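Local structure of Hpy188I (Helicobacter pylori, 3OQG) at residues Thr92-Val95 and Gln96-Asn99; Thr110-Thr113 and Thr114-Phe117; Asp150-Thr154 and Ser155-Glu159. The protein is a GIY-YIG family restriction endonuclease that binds and cuts double-stranded DNA at a pseudopalindromic site, probably with the help of a divalent metal ion. One frame throughout, in Å; residues are numbered along the deposited sequence. Where two conformers were deposited one is given.

Contact 1: residues Thr92-Val95 and Gln96-Asn99; sequences TKRV and QSYN. With nucleotides of chain C.
On helix 91-98, which follows the beta-hairpin of the GIY-YIG nuclease fold, Arg94 and Tyr98 lie one turn apart and form a cation-pi stack at the DNA backbone. The guanidinium covers the Tyr98 ring almost in parallel: CZ of Arg94 is 3.5 Å from the ring centroid, and the planes differ by 13°. The bend at chi2 (64°) in Arg94 turns its chain so that the flat group lies over the ring. C2' of DG6 of chain C approaches the opposite guanidinium face near its rim. NH2 of Arg94 donates nearly straight (162°) to OP2 of DG6 at 2.8 Å, while NH1 bonds to Asn115 OD1. These two bonds fix the rotation of the group as well as its position. The Tyr98 hydroxyl is held from elsewhere, by Tyr73 and Lys83 of the hairpin. Beneath the side chains runs regular helical bonding, with Tyr98 N 2.9 Å from Arg94 O and Asn99 N 2.8 Å from Val95 O. In GIY-YIG nucleases an arginine on this helix is thought to contact the phosphate backbone near the cut, and the bond to DG6 OP2 is consistent with such a part. Ser97 instead reads a base: its OG donates to N7 of DA7 of chain C across 2.7 Å.

Contact 2: residues Thr110-Thr113 and Thr114-Phe117; sequences TCST and TNYF. With nucleotides of chain D; nucleotides of chain C.
Ser112, Thr113 and Thr114 set the start of helix 113-125 against the DNA, and Ser112 is its N-cap. The Ser112 OG accepts from Asn115 N at 3.1 Å, the capping bond, and donates to N7 of DG6 of chain C at 2.9 Å, so one hydroxyl caps the helix N-terminus and reads a guanine. With chi1 at 61°, OG stands between its backbone N and carbonyl carbon, where it can reach the amide three residues on. Ser112 O receives Tyr116 N, and Thr113 O receives Phe117 N at 2.9 Å, which carries the first turn. A water bound to Ser112 N and Asn115 ND2 donates to O6 of DG6, 2.8 Å away, and to O4 of DT3 of chain D, spanning both strands; the Asn115 amide also bonds Ser97 and Arg94 of helix 91-98. Thr114 turns to the DNA backbone, where its OG1 donates to OP2 of DT5 of chain C over 2.7 Å; Thr113 OG1 bonds to another phosphate and lies 3.3 Å from the C7 methyl of DT5. Around this capped end, Cys111, Thr113 and Tyr116 pack on Arg106 of helix 103-108, while Thr114 and Phe117 rest on Lys83 and Phe82 of strand 80-87.

Contact 3: residues Asp150-Thr154 and Ser155-Glu159; sequences DSFST and SKRAE. With NA (sodium ion), chain E; nucleotides of chain C.
Two successive bends in Arg157, at chi2 (57°) and chi3 (65°), fold its guanidinium from helix 154-170 back onto the ring of Phe152, which lies just before that helix. The planes lie 10° apart and the centres 3.9 Å apart, so this is a flat cation-pi stack, with NH2 over the middle of the ring. The opposite face of Phe152 meets the Lys156 chain, whose CE makes a CH-pi contact 4.1 Å from the centroid; the ring is thus clamped between two consecutive basic side chains. Asp150 holds the guanidinium at its edge. NE and NH2 of Arg157 both donate to Asp150 OD2, at 3.0 Å and 3.1 Å, a side-on salt bridge whose bonds are both bent and reach the carboxylate from one face, its plane strongly turned from the guanidinium. The other oxygen, OD1, closes an Asx turn with Phe152 N and bonds to Tyr141 of strand 140-143. Ser153 is the N-cap of the helix, its OG accepting from Lys156 N at 3.1 Å. Beyond the ring, the otherwise extended Lys156 turns at its last torsion, and NZ donates to OP1 of DA8 of chain C over 2.8 Å. Glu159, seen to bind calcium in this protein, here holds a sodium ion through OE2 at 2.3 Å, alongside three waters and DNA phosphates; His86 of the second subunit bonds to that oxygen. The chemistry suggests a division of labour: the paired charges of Asp150 and Arg157 probably balance each other, while Lys156 and Glu159 serve the DNA phosphates directly and through the metal.

Overall arrangement
Along the chain the three contacts come in series. Contacts 1 and 2 have centres 12 Å apart and touch: Asn115 on helix 113-125 bonds through its amide to both Arg94 and Ser97 on helix 91-98, so the two helices present one joined surface to the DNA bases and phosphates. Both pack against edge strands of the five-stranded antiparallel sheet, contact 1 on 55-60 and contact 2 on 80-87. Contact 3 lies farther out, its centre about 20 Å from that of contact 1 and 24 Å from that of contact 2, where helix 154-170 begins. Contacts 2 and 3 both reach the second subunit, whose His86 bonds the metal ligand Glu159, consistent with a site completed at the dimer interface.

Contact 1: residues Thr92-Val95 and Gln96-Asn99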
loop_
_atom_site.group_PDB
_atom_site.type_symbol
_atom_site.label_atom_id
_atom_site.label_comp_id
_atom_site.label_asym_id
_atom_site.label_seq_id
_atom_site.Cartn_x
_atom_site.Cartn_y
_atom_site.Cartn_z
ATOM N N THR A 92 0.643 -13.586 8.971
ATOM C CA THR A 92 1.297 -14.533 8.088
ATOM C C THR A 92 1.474 -13.931 6.690
ATOM O O THR A 92 2.530 -14.068 6.086
ATOM C CB THR A 92 0.516 -15.864 8.010
ATOM O OG1 THR A 92 -0.852 -15.613 7.666
ATOM C CG2 THR A 92 0.580 -16.578 9.353
ATOM N N LYS A 93 0.429 -13.278 6.186
ATOM C CA LYS A 93 0.494 -12.612 4.880
ATOM C C LYS A 93 1.458 -11.413 4.897
ATOM O O LYS A 93 2.200 -11.166 3.922
ATOM C CB LYS A 93 -0.908 -12.209 4.405
ATOM C CG LYS A 93 -1.786 -13.401 4.015
ATOM C CD LYS A 93 -3.011 -12.890 3.287
ATOM C CE LYS A 93 -4.049 -13.937 3.098
ATOM N NZ LYS A 93 -5.230 -13.329 2.401
ATOM N N ARG A 94 1.461 -10.652 5.989
ATOM C CA ARG A 94 2.391 -9.539 6.095
ATOM C C ARG A 94 3.833 -10.040 6.084
ATOM O O ARG A 94 4.699 -9.423 5.477
ATOM C CB ARG A 94 2.128 -8.666 7.334
ATOM C CG ARG A 94 3.071 -7.446 7.446
ATOM C CD ARG A 94 2.873 -6.470 6.272
ATOM N NE ARG A 94 3.818 -5.352 6.178
ATOM C CZ ARG A 94 4.925 -5.348 5.435
ATOM N NH1 ARG A 94 5.281 -6.402 4.754
ATOM N NH2 ARG A 94 5.667 -4.243 5.353
ATOM N N VAL A 95 4.101 -11.144 6.783
ATOM C CA VAL A 95 5.436 -11.751 6.735
ATOM C C VAL A 95 5.785 -12.255 5.324
ATOM O O VAL A 95 6.903 -12.064 4.876
ATOM C CB VAL A 95 5.575 -12.855 7.794
ATOM C CG1 VAL A 95 6.933 -13.615 7.619
ATOM C CG2 VAL A 95 5.436 -12.225 9.176
ATOM N N GLN A 96 4.843 -12.925 4.661
ATOM C CA GLN A 96 4.924 -13.299 3.232
ATOM C C GLN A 96 5.398 -12.085 2.414
ATOM O O GLN A 96 6.369 -12.142 1.648
ATOM C CB GLN A 96 3.509 -13.743 2.838
ATOM C CG GLN A 96 3.325 -14.441 1.537
ATOM C CD GLN A 96 1.886 -15.003 1.527
ATOM O OE1 GLN A 96 1.072 -14.632 0.694
ATOM N NE2 GLN A 96 1.553 -15.825 2.556
ATOM N N SER A 97 4.744 -10.959 2.638
ATOM C CA SER A 97 5.125 -9.696 1.987
ATOM C C SER A 97 6.572 -9.290 2.335
ATOM O O SER A 97 7.375 -8.998 1.441
ATOM C CB SER A 97 4.111 -8.601 2.347
ATOM O OG SER A 97 4.391 -7.389 1.637
ATOM N N TYR A 98 6.947 -9.274 3.610
ATOM C CA TYR A 98 8.372 -9.032 3.972
ATOM C C TYR A 98 9.326 -9.961 3.246
ATOM O O TYR A 98 10.417 -9.551 2.818
ATOM C CB TYR A 98 8.592 -9.159 5.477
ATOM C CG TYR A 98 8.152 -7.941 6.247
ATOM C CD1 TYR A 98 8.731 -6.702 6.012
ATOM C CD2 TYR A 98 7.178 -8.029 7.235
ATOM C CE1 TYR A 98 8.363 -5.600 6.730
ATOM C CE2 TYR A 98 6.798 -6.918 7.964
ATOM C CZ TYR A 98 7.370 -5.702 7.698
ATOM O OH TYR A 98 6.998 -4.579 8.420
ATOM N N ASN A 99 8.930 -11.224 3.083
ATOM C CA ASN A 99 9.762 -12.180 2.357
ATOM C C ASN A 99 9.943 -11.868 0.860
ATOM O O ASN A 99 10.724 -12.548 0.182
ATOM C CB ASN A 99 9.250 -13.605 2.572
ATOM C CG ASN A 99 9.585 -14.132 3.937
ATOM O OD1 ASN A 99 10.523 -13.636 4.588
ATOM N ND2 ASN A 99 8.834 -15.161 4.398
ATOM P P DG C 6 4.107 -1.100 6.869
ATOM O OP1 DG C 6 3.570 -1.025 8.244
ATOM O OP2 DG C 6 5.424 -1.740 6.617
ATOM O "O5'" DG C 6 3.008 -1.782 5.941
ATOM C "C5'" DG C 6 1.864 -1.030 5.548
ATOM C "C4'" DG C 6 1.200 -1.656 4.347
ATOM O "O4'" DG C 6 2.071 -1.613 3.190
ATOM C "C3'" DG C 6 0.810 -3.124 4.530
ATOM O "O3'" DG C 6 -0.547 -3.295 4.127
ATOM C "C2'" DG C 6 1.738 -3.865 3.585
ATOM C "C1'" DG C 6 1.894 -2.830 2.495
ATOM N N9 DG C 6 3.025 -3.038 1.595
ATOM C C8 DG C 6 4.366 -3.071 1.903
ATOM N N7 DG C 6 5.120 -3.348 0.872
ATOM C C5 DG C 6 4.225 -3.487 -0.184
ATOM C C6 DG C 6 4.448 -3.807 -1.552
ATOM O O6 DG C 6 5.521 -4.051 -2.127
ATOM N N1 DG C 6 3.248 -3.844 -2.268
ATOM C C2 DG C 6 2.004 -3.618 -1.734
ATOM N N2 DG C 6 0.959 -3.717 -2.574
ATOM N N3 DG C 6 1.788 -3.323 -0.468
ATOM C C4 DG C 6 2.932 -3.280 0.244
ATOM P P DA C 7 -1.233 -4.733 4.220
ATOM O OP1 DA C 7 -2.512 -4.555 4.940
ATOM O OP2 DA C 7 -0.245 -5.732 4.711
ATOM O "O5'" DA C 7 -1.560 -5.085 2.702
ATOM C "C5'" DA C 7 -2.349 -4.189 1.921
ATOM C "C4'" DA C 7 -2.710 -4.812 0.592
ATOM O "O4'" DA C 7 -1.535 -4.925 -0.243
ATOM C "C3'" DA C 7 -3.331 -6.204 0.655
ATOM O "O3'" DA C 7 -4.435 -6.277 -0.255
ATOM C "C2'" DA C 7 -2.199 -7.126 0.236
ATOM C "C1'" DA C 7 -1.348 -6.261 -0.677
ATOM N N9 DA C 7 0.083 -6.558 -0.590
ATOM C C8 DA C 7 0.891 -6.427 0.517
ATOM N N7 DA C 7 2.135 -6.780 0.310
ATOM C C5 DA C 7 2.156 -7.166 -1.023
ATOM C C6 DA C 7 3.182 -7.657 -1.850
ATOM N N6 DA C 7 4.444 -7.849 -1.441
ATOM N N1 DA C 7 2.867 -7.951 -3.130
ATOM C C2 DA C 7 1.602 -7.761 -3.540
ATOM N N3 DA C 7 0.555 -7.311 -2.860
ATOM C C4 DA C 7 0.899 -7.029 -1.591
ATOM P P DC C 9 -5.333 -11.299 -5.908
ATOM O OP1 DC C 9 -6.101 -10.891 -7.114
ATOM O OP2 DC C 9 -6.039 -11.968 -4.786
ATOM O "O5'" DC C 9 -4.122 -12.220 -6.377
ATOM C "C5'" DC C 9 -3.197 -11.769 -7.365
ATOM C "C4'" DC C 9 -2.059 -12.754 -7.515
ATOM O "O4'" DC C 9 -1.164 -12.753 -6.376
ATOM C "C3'" DC C 9 -2.464 -14.216 -7.737
ATOM O "O3'" DC C 9 -2.074 -14.639 -9.031
ATOM C "C2'" DC C 9 -1.643 -14.989 -6.717
ATOM C "C1'" DC C 9 -0.528 -14.016 -6.391
ATOM N N1 DC C 9 0.108 -14.252 -5.085
ATOM C C2 DC C 9 1.441 -14.651 -5.066
ATOM O O2 DC C 9 2.053 -14.741 -6.145
ATOM N N3 DC C 9 2.032 -14.920 -3.882
ATOM C C4 DC C 9 1.341 -14.797 -2.752
ATOM N N4 DC C 9 1.965 -15.093 -1.609
ATOM C C5 DC C 9 -0.020 -14.369 -2.743
ATOM C C6 DC C 9 -0.590 -14.108 -3.923
#

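Contact 2: residues Thr110-Thr113 and Thr114-Phe117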
loop_
_atom_site.group_PDB
_atom_site.type_symbol
_atom_site.label_atom_id
_atom_site.label_comp_id
_atom_site.label_asym_id
_atom_site.label_seq_id
_atom_site.Cartn_x
_atom_site.Cartn_y
_atom_site.Cartn_z
ATOM N N THR A 110 10.894 -4.837 -8.190
ATOM C CA THR A 110 9.554 -5.367 -8.038
ATOM C C THR A 110 9.083 -5.543 -6.596
ATOM O O THR A 110 7.901 -5.812 -6.380
ATOM C CB THR A 110 9.410 -6.722 -8.767
ATOM O OG1 THR A 110 10.388 -7.638 -8.253
ATOM C CG2 THR A 110 9.601 -6.535 -10.280
ATOM N N CYS A 111 9.984 -5.410 -5.625
ATOM C CA CYS A 111 9.596 -5.394 -4.223
ATOM C C CYS A 111 9.567 -3.980 -3.702
ATOM O O CYS A 111 10.190 -3.082 -4.292
ATOM C CB CYS A 111 10.543 -6.256 -3.374
ATOM S SG CYS A 111 12.208 -5.604 -3.194
ATOM N N SER A 112 8.855 -3.762 -2.596
ATOM C CA SER A 112 8.887 -2.457 -1.952
ATOM C C SER A 112 10.261 -2.238 -1.315
ATOM O O SER A 112 10.935 -3.192 -0.869
ATOM C CB SER A 112 7.810 -2.295 -0.884
ATOM O OG SER A 112 7.962 -3.247 0.157
ATOM N N THR A 113 10.694 -0.985 -1.290
ATOM C CA THR A 113 11.942 -0.642 -0.591
ATOM C C THR A 113 11.882 -0.990 0.906
ATOM O O THR A 113 12.890 -1.419 1.469
ATOM C CB THR A 113 12.406 0.842 -0.794
ATOM O OG1 THR A 113 11.506 1.715 -0.115
ATOM C CG2 THR A 113 12.495 1.199 -2.276
ATOM N N THR A 114 10.702 -0.872 1.508
ATOM C CA THR A 114 10.467 -1.268 2.897
ATOM C C THR A 114 10.739 -2.746 3.111
ATOM O O THR A 114 11.436 -3.129 4.056
ATOM C CB THR A 114 8.996 -0.997 3.317
ATOM O OG1 THR A 114 8.730 0.399 3.240
ATOM C CG2 THR A 114 8.730 -1.464 4.738
ATOM N N ASN A 115 10.142 -3.581 2.275
ATOM C CA ASN A 115 10.297 -5.021 2.475
ATOM C C ASN A 115 11.765 -5.431 2.295
ATOM O O ASN A 115 12.285 -6.264 3.035
ATOM C CB ASN A 115 9.364 -5.819 1.584
ATOM C CG ASN A 115 7.943 -5.792 2.073
ATOM O OD1 ASN A 115 7.691 -5.561 3.254
ATOM N ND2 ASN A 115 6.997 -6.040 1.169
ATOM N N TYR A 116 12.433 -4.808 1.337
ATOM C CA TYR A 116 13.879 -5.012 1.143
ATOM C C TYR A 116 14.698 -4.612 2.373
ATOM O O TYR A 116 15.499 -5.397 2.877
ATOM C CB TYR A 116 14.338 -4.236 -0.072
ATOM C CG TYR A 116 15.825 -4.179 -0.239
ATOM C CD1 TYR A 116 16.554 -5.283 -0.653
ATOM C CD2 TYR A 116 16.517 -3.001 0.043
ATOM C CE1 TYR A 116 17.963 -5.203 -0.799
ATOM C CE2 TYR A 116 17.900 -2.915 -0.113
ATOM C CZ TYR A 116 18.617 -4.008 -0.510
ATOM O OH TYR A 116 20.000 -3.870 -0.659
ATOM N N PHE A 117 14.501 -3.392 2.850
ATOM C CA PHE A 117 15.222 -2.916 4.025
ATOM C C PHE A 117 14.955 -3.821 5.248
ATOM O O PHE A 117 15.880 -4.200 5.965
ATOM C CB PHE A 117 14.871 -1.456 4.326
ATOM C CG PHE A 117 15.270 -1.031 5.722
ATOM C CD1 PHE A 117 16.597 -0.787 6.027
ATOM C CD2 PHE A 117 14.330 -0.993 6.743
ATOM C CE1 PHE A 117 16.980 -0.468 7.329
ATOM C CE2 PHE A 117 14.709 -0.680 8.045
ATOM C CZ PHE A 117 16.036 -0.418 8.337
ATOM P P DT D 3 9.295 -10.492 -10.284
ATOM O OP1 DT D 3 9.921 -10.313 -11.617
ATOM O OP2 DT D 3 9.956 -9.913 -9.089
ATOM O "O5'" DT D 3 7.798 -9.957 -10.341
ATOM C "C5'" DT D 3 6.795 -10.725 -10.997
ATOM C "C4'" DT D 3 5.424 -10.146 -10.735
ATOM O "O4'" DT D 3 5.076 -10.282 -9.329
ATOM C "C3'" DT D 3 5.249 -8.661 -11.063
ATOM O "O3'" DT D 3 3.903 -8.458 -11.504
ATOM C "C2'" DT D 3 5.459 -8.006 -9.709
ATOM C "C1'" DT D 3 4.750 -9.002 -8.800
ATOM N N1 DT D 3 5.196 -8.947 -7.385
ATOM C C2 DT D 3 4.242 -8.824 -6.397
ATOM O O2 DT D 3 3.044 -8.856 -6.610
ATOM N N3 DT D 3 4.749 -8.664 -5.136
ATOM C C4 DT D 3 6.083 -8.623 -4.766
ATOM O O4 DT D 3 6.389 -8.416 -3.584
ATOM C C5 DT D 3 7.028 -8.818 -5.844
ATOM C C7 DT D 3 8.494 -8.834 -5.537
ATOM C C6 DT D 3 6.542 -8.973 -7.083
ATOM P P DT C 5 8.517 3.161 5.432
ATOM O OP1 DT C 5 8.267 3.602 6.821
ATOM O OP2 DT C 5 9.582 2.170 5.150
ATOM O "O5'" DT C 5 7.149 2.578 4.880
ATOM C "C5'" DT C 5 5.909 3.162 5.242
ATOM C "C4'" DT C 5 4.794 2.213 4.883
ATOM O "O4'" DT C 5 4.664 2.180 3.447
ATOM C "C3'" DT C 5 5.089 0.782 5.331
ATOM O "O3'" DT C 5 4.163 0.412 6.349
ATOM C "C2'" DT C 5 4.995 -0.060 4.063
ATOM C "C1'" DT C 5 4.373 0.867 3.021
ATOM N N1 DT C 5 4.916 0.719 1.657
ATOM C C2 DT C 5 4.052 0.385 0.637
ATOM O O2 DT C 5 2.863 0.169 0.808
ATOM N N3 DT C 5 4.635 0.311 -0.600
ATOM C C4 DT C 5 5.964 0.522 -0.913
ATOM O O4 DT C 5 6.343 0.425 -2.079
ATOM C C5 DT C 5 6.816 0.852 0.205
ATOM C C7 DT C 5 8.271 1.096 -0.042
ATOM C C6 DT C 5 6.257 0.929 1.417
ATOM P P DG C 6 4.107 -1.100 6.869
ATOM O OP1 DG C 6 3.570 -1.025 8.244
ATOM O OP2 DG C 6 5.424 -1.740 6.617
ATOM O "O5'" DG C 6 3.008 -1.782 5.941
ATOM C "C5'" DG C 6 1.864 -1.030 5.548
ATOM C "C4'" DG C 6 1.200 -1.656 4.347
ATOM O "O4'" DG C 6 2.071 -1.613 3.190
ATOM C "C3'" DG C 6 0.810 -3.124 4.530
ATOM O "O3'" DG C 6 -0.547 -3.295 4.127
ATOM C "C2'" DG C 6 1.738 -3.865 3.585
ATOM C "C1'" DG C 6 1.894 -2.830 2.495
ATOM N N9 DG C 6 3.025 -3.038 1.595
ATOM C C8 DG C 6 4.366 -3.071 1.903
ATOM N N7 DG C 6 5.120 -3.348 0.872
ATOM C C5 DG C 6 4.225 -3.487 -0.184
ATOM C C6 DG C 6 4.448 -3.807 -1.552
ATOM O O6 DG C 6 5.521 -4.051 -2.127
ATOM N N1 DG C 6 3.248 -3.844 -2.268
ATOM C C2 DG C 6 2.004 -3.618 -1.734
ATOM N N2 DG C 6 0.959 -3.717 -2.574
ATOM N N3 DG C 6 1.788 -3.323 -0.468
ATOM C C4 DG C 6 2.932 -3.280 0.244
HETATM O O HOH W 1 7.324 -6.136 -1.821
#

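Contact 3: residues Asp150-Thr154 and Ser155-Glu159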
loop_
_atom_site.group_PDB
_atom_site.type_symbol
_atom_site.label_atom_id
_atom_site.label_comp_id
_atom_site.label_asym_id
_atom_site.label_seq_id
_atom_site.Cartn_x
_atom_site.Cartn_y
_atom_site.Cartn_z
ATOM N N ASP A 150 -15.042 -5.687 8.833
ATOM C CA ASP A 150 -13.762 -6.302 8.499
ATOM C C ASP A 150 -12.628 -5.313 8.696
ATOM O O ASP A 150 -12.835 -4.221 9.249
ATOM C CB ASP A 150 -13.817 -6.870 7.073
ATOM C CG ASP A 150 -14.162 -5.825 6.040
ATOM O OD1 ASP A 150 -13.822 -4.644 6.245
ATOM O OD2 ASP A 150 -14.797 -6.196 5.036
ATOM N N SER A 151 -11.444 -5.686 8.207
ATOM C CA SER A 151 -10.234 -4.916 8.424
ATOM C C SER A 151 -10.014 -3.869 7.348
ATOM O O SER A 151 -9.106 -3.063 7.470
ATOM C CB SER A 151 -9.043 -5.852 8.421
ATOM O OG SER A 151 -8.998 -6.569 7.201
ATOM N N PHE A 152 -10.836 -3.882 6.299
ATOM C CA PHE A 152 -10.610 -3.045 5.114
ATOM C C PHE A 152 -11.090 -1.614 5.331
ATOM O O PHE A 152 -12.101 -1.379 6.034
ATOM C CB PHE A 152 -11.383 -3.612 3.907
ATOM C CG PHE A 152 -10.712 -4.766 3.204
ATOM C CD1 PHE A 152 -9.922 -5.685 3.871
ATOM C CD2 PHE A 152 -10.904 -4.929 1.834
ATOM C CE1 PHE A 152 -9.317 -6.728 3.171
ATOM C CE2 PHE A 152 -10.330 -5.969 1.138
ATOM C CZ PHE A 152 -9.525 -6.874 1.802
ATOM N N SER A 153 -10.415 -0.666 4.697
ATOM C CA SER A 153 -10.978 0.688 4.525
ATOM C C SER A 153 -12.237 0.565 3.683
ATOM O O SER A 153 -12.372 -0.376 2.899
ATOM C CB SER A 153 -9.997 1.630 3.840
ATOM O OG SER A 153 -9.775 1.295 2.484
ATOM N N THR A 154 -13.167 1.507 3.831
ATOM C CA THR A 154 -14.433 1.406 3.096
ATOM C C THR A 154 -14.202 1.575 1.594
ATOM O O THR A 154 -14.896 0.950 0.787
ATOM C CB THR A 154 -15.521 2.392 3.614
ATOM O OG1 THR A 154 -15.078 3.741 3.445
ATOM C CG2 THR A 154 -15.831 2.124 5.086
ATOM N N SER A 155 -13.204 2.378 1.219
ATOM C CA SER A 155 -12.876 2.561 -0.190
ATOM C C SER A 155 -12.296 1.280 -0.800
ATOM O O SER A 155 -12.628 0.948 -1.936
ATOM C CB SER A 155 -11.965 3.763 -0.435
ATOM O OG SER A 155 -10.654 3.593 0.068
ATOM N N LYS A 156 -11.446 0.570 -0.053
ATOM C CA LYS A 156 -10.926 -0.723 -0.527
ATOM C C LYS A 156 -12.021 -1.780 -0.642
ATOM O O LYS A 156 -12.084 -2.491 -1.650
ATOM C CB LYS A 156 -9.767 -1.242 0.324
ATOM C CG LYS A 156 -9.070 -2.477 -0.320
ATOM C CD LYS A 156 -7.724 -2.793 0.297
ATOM C CE LYS A 156 -7.321 -4.251 -0.009
ATOM N NZ LYS A 156 -7.117 -4.510 -1.444
ATOM N N ARG A 157 -12.878 -1.902 0.363
ATOM C CA ARG A 157 -13.972 -2.869 0.269
ATOM C C ARG A 157 -14.883 -2.531 -0.911
ATOM O O ARG A 157 -15.259 -3.418 -1.664
ATOM C CB ARG A 157 -14.762 -2.953 1.577
ATOM C CG ARG A 157 -15.981 -3.879 1.523
ATOM C CD ARG A 157 -15.607 -5.309 1.104
ATOM N NE ARG A 157 -14.734 -5.960 2.093
ATOM C CZ ARG A 157 -13.836 -6.920 1.826
ATOM N NH1 ARG A 157 -13.633 -7.374 0.584
ATOM N NH2 ARG A 157 -13.096 -7.419 2.811
ATOM N N ALA A 158 -15.200 -1.248 -1.088
ATOM C CA ALA A 158 -16.058 -0.805 -2.186
ATOM C C ALA A 158 -15.452 -1.178 -3.531
ATOM O O ALA A 158 -16.161 -1.650 -4.416
ATOM C CB ALA A 158 -16.312 0.720 -2.122
ATOM N N GLU A 159 -14.142 -0.967 -3.674
ATOM C CA GLU A 159 -13.417 -1.309 -4.896
ATOM C C GLU A 159 -13.499 -2.815 -5.151
ATOM O O GLU A 159 -13.673 -3.252 -6.290
ATOM C CB GLU A 159 -11.962 -0.915 -4.762
ATOM C CG GLU A 159 -11.046 -1.383 -5.895
ATOM C CD GLU A 159 -9.610 -1.415 -5.463
ATOM O OE1 GLU A 159 -9.237 -2.310 -4.678
ATOM O OE2 GLU A 159 -8.832 -0.529 -5.868
HETATM NA NA NA E . -6.657 -1.064 -6.408
ATOM P P DA C 8 -5.285 -7.629 -0.387
ATOM O OP1 DA C 8 -6.640 -7.220 -0.858
ATOM O OP2 DA C 8 -5.155 -8.422 0.862
ATOM O "O5'" DA C 8 -4.574 -8.398 -1.580
ATOM C "C5'" DA C 8 -4.402 -7.747 -2.832
ATOM C "C4'" DA C 8 -3.521 -8.574 -3.730
ATOM O "O4'" DA C 8 -2.234 -8.763 -3.120
ATOM C "C3'" DA C 8 -4.050 -9.976 -4.024
ATOM O "O3'" DA C 8 -4.609 -9.980 -5.343
ATOM C "C2'" DA C 8 -2.823 -10.873 -3.908
ATOM C "C1'" DA C 8 -1.667 -9.902 -3.718
ATOM N N9 DA C 8 -0.591 -10.377 -2.849
ATOM C C8 DA C 8 -0.594 -10.532 -1.482
ATOM N N7 DA C 8 0.548 -10.973 -1.000
ATOM C C5 DA C 8 1.348 -11.123 -2.125
ATOM C C6 DA C 8 2.672 -11.562 -2.291
ATOM N N6 DA C 8 3.464 -11.934 -1.276
ATOM N N1 DA C 8 3.163 -11.607 -3.547
ATOM C C2 DA C 8 2.370 -11.230 -4.563
ATOM N N3 DA C 8 1.117 -10.789 -4.533
ATOM C C4 DA C 8 0.657 -10.760 -3.268
HETATM O O HOH W 2 -6.356 -2.107 -4.320
HETATM O O HOH W 3 -6.412 -3.595 -6.855
HETATM O O HOH W 4 -6.681 -1.123 -8.787
#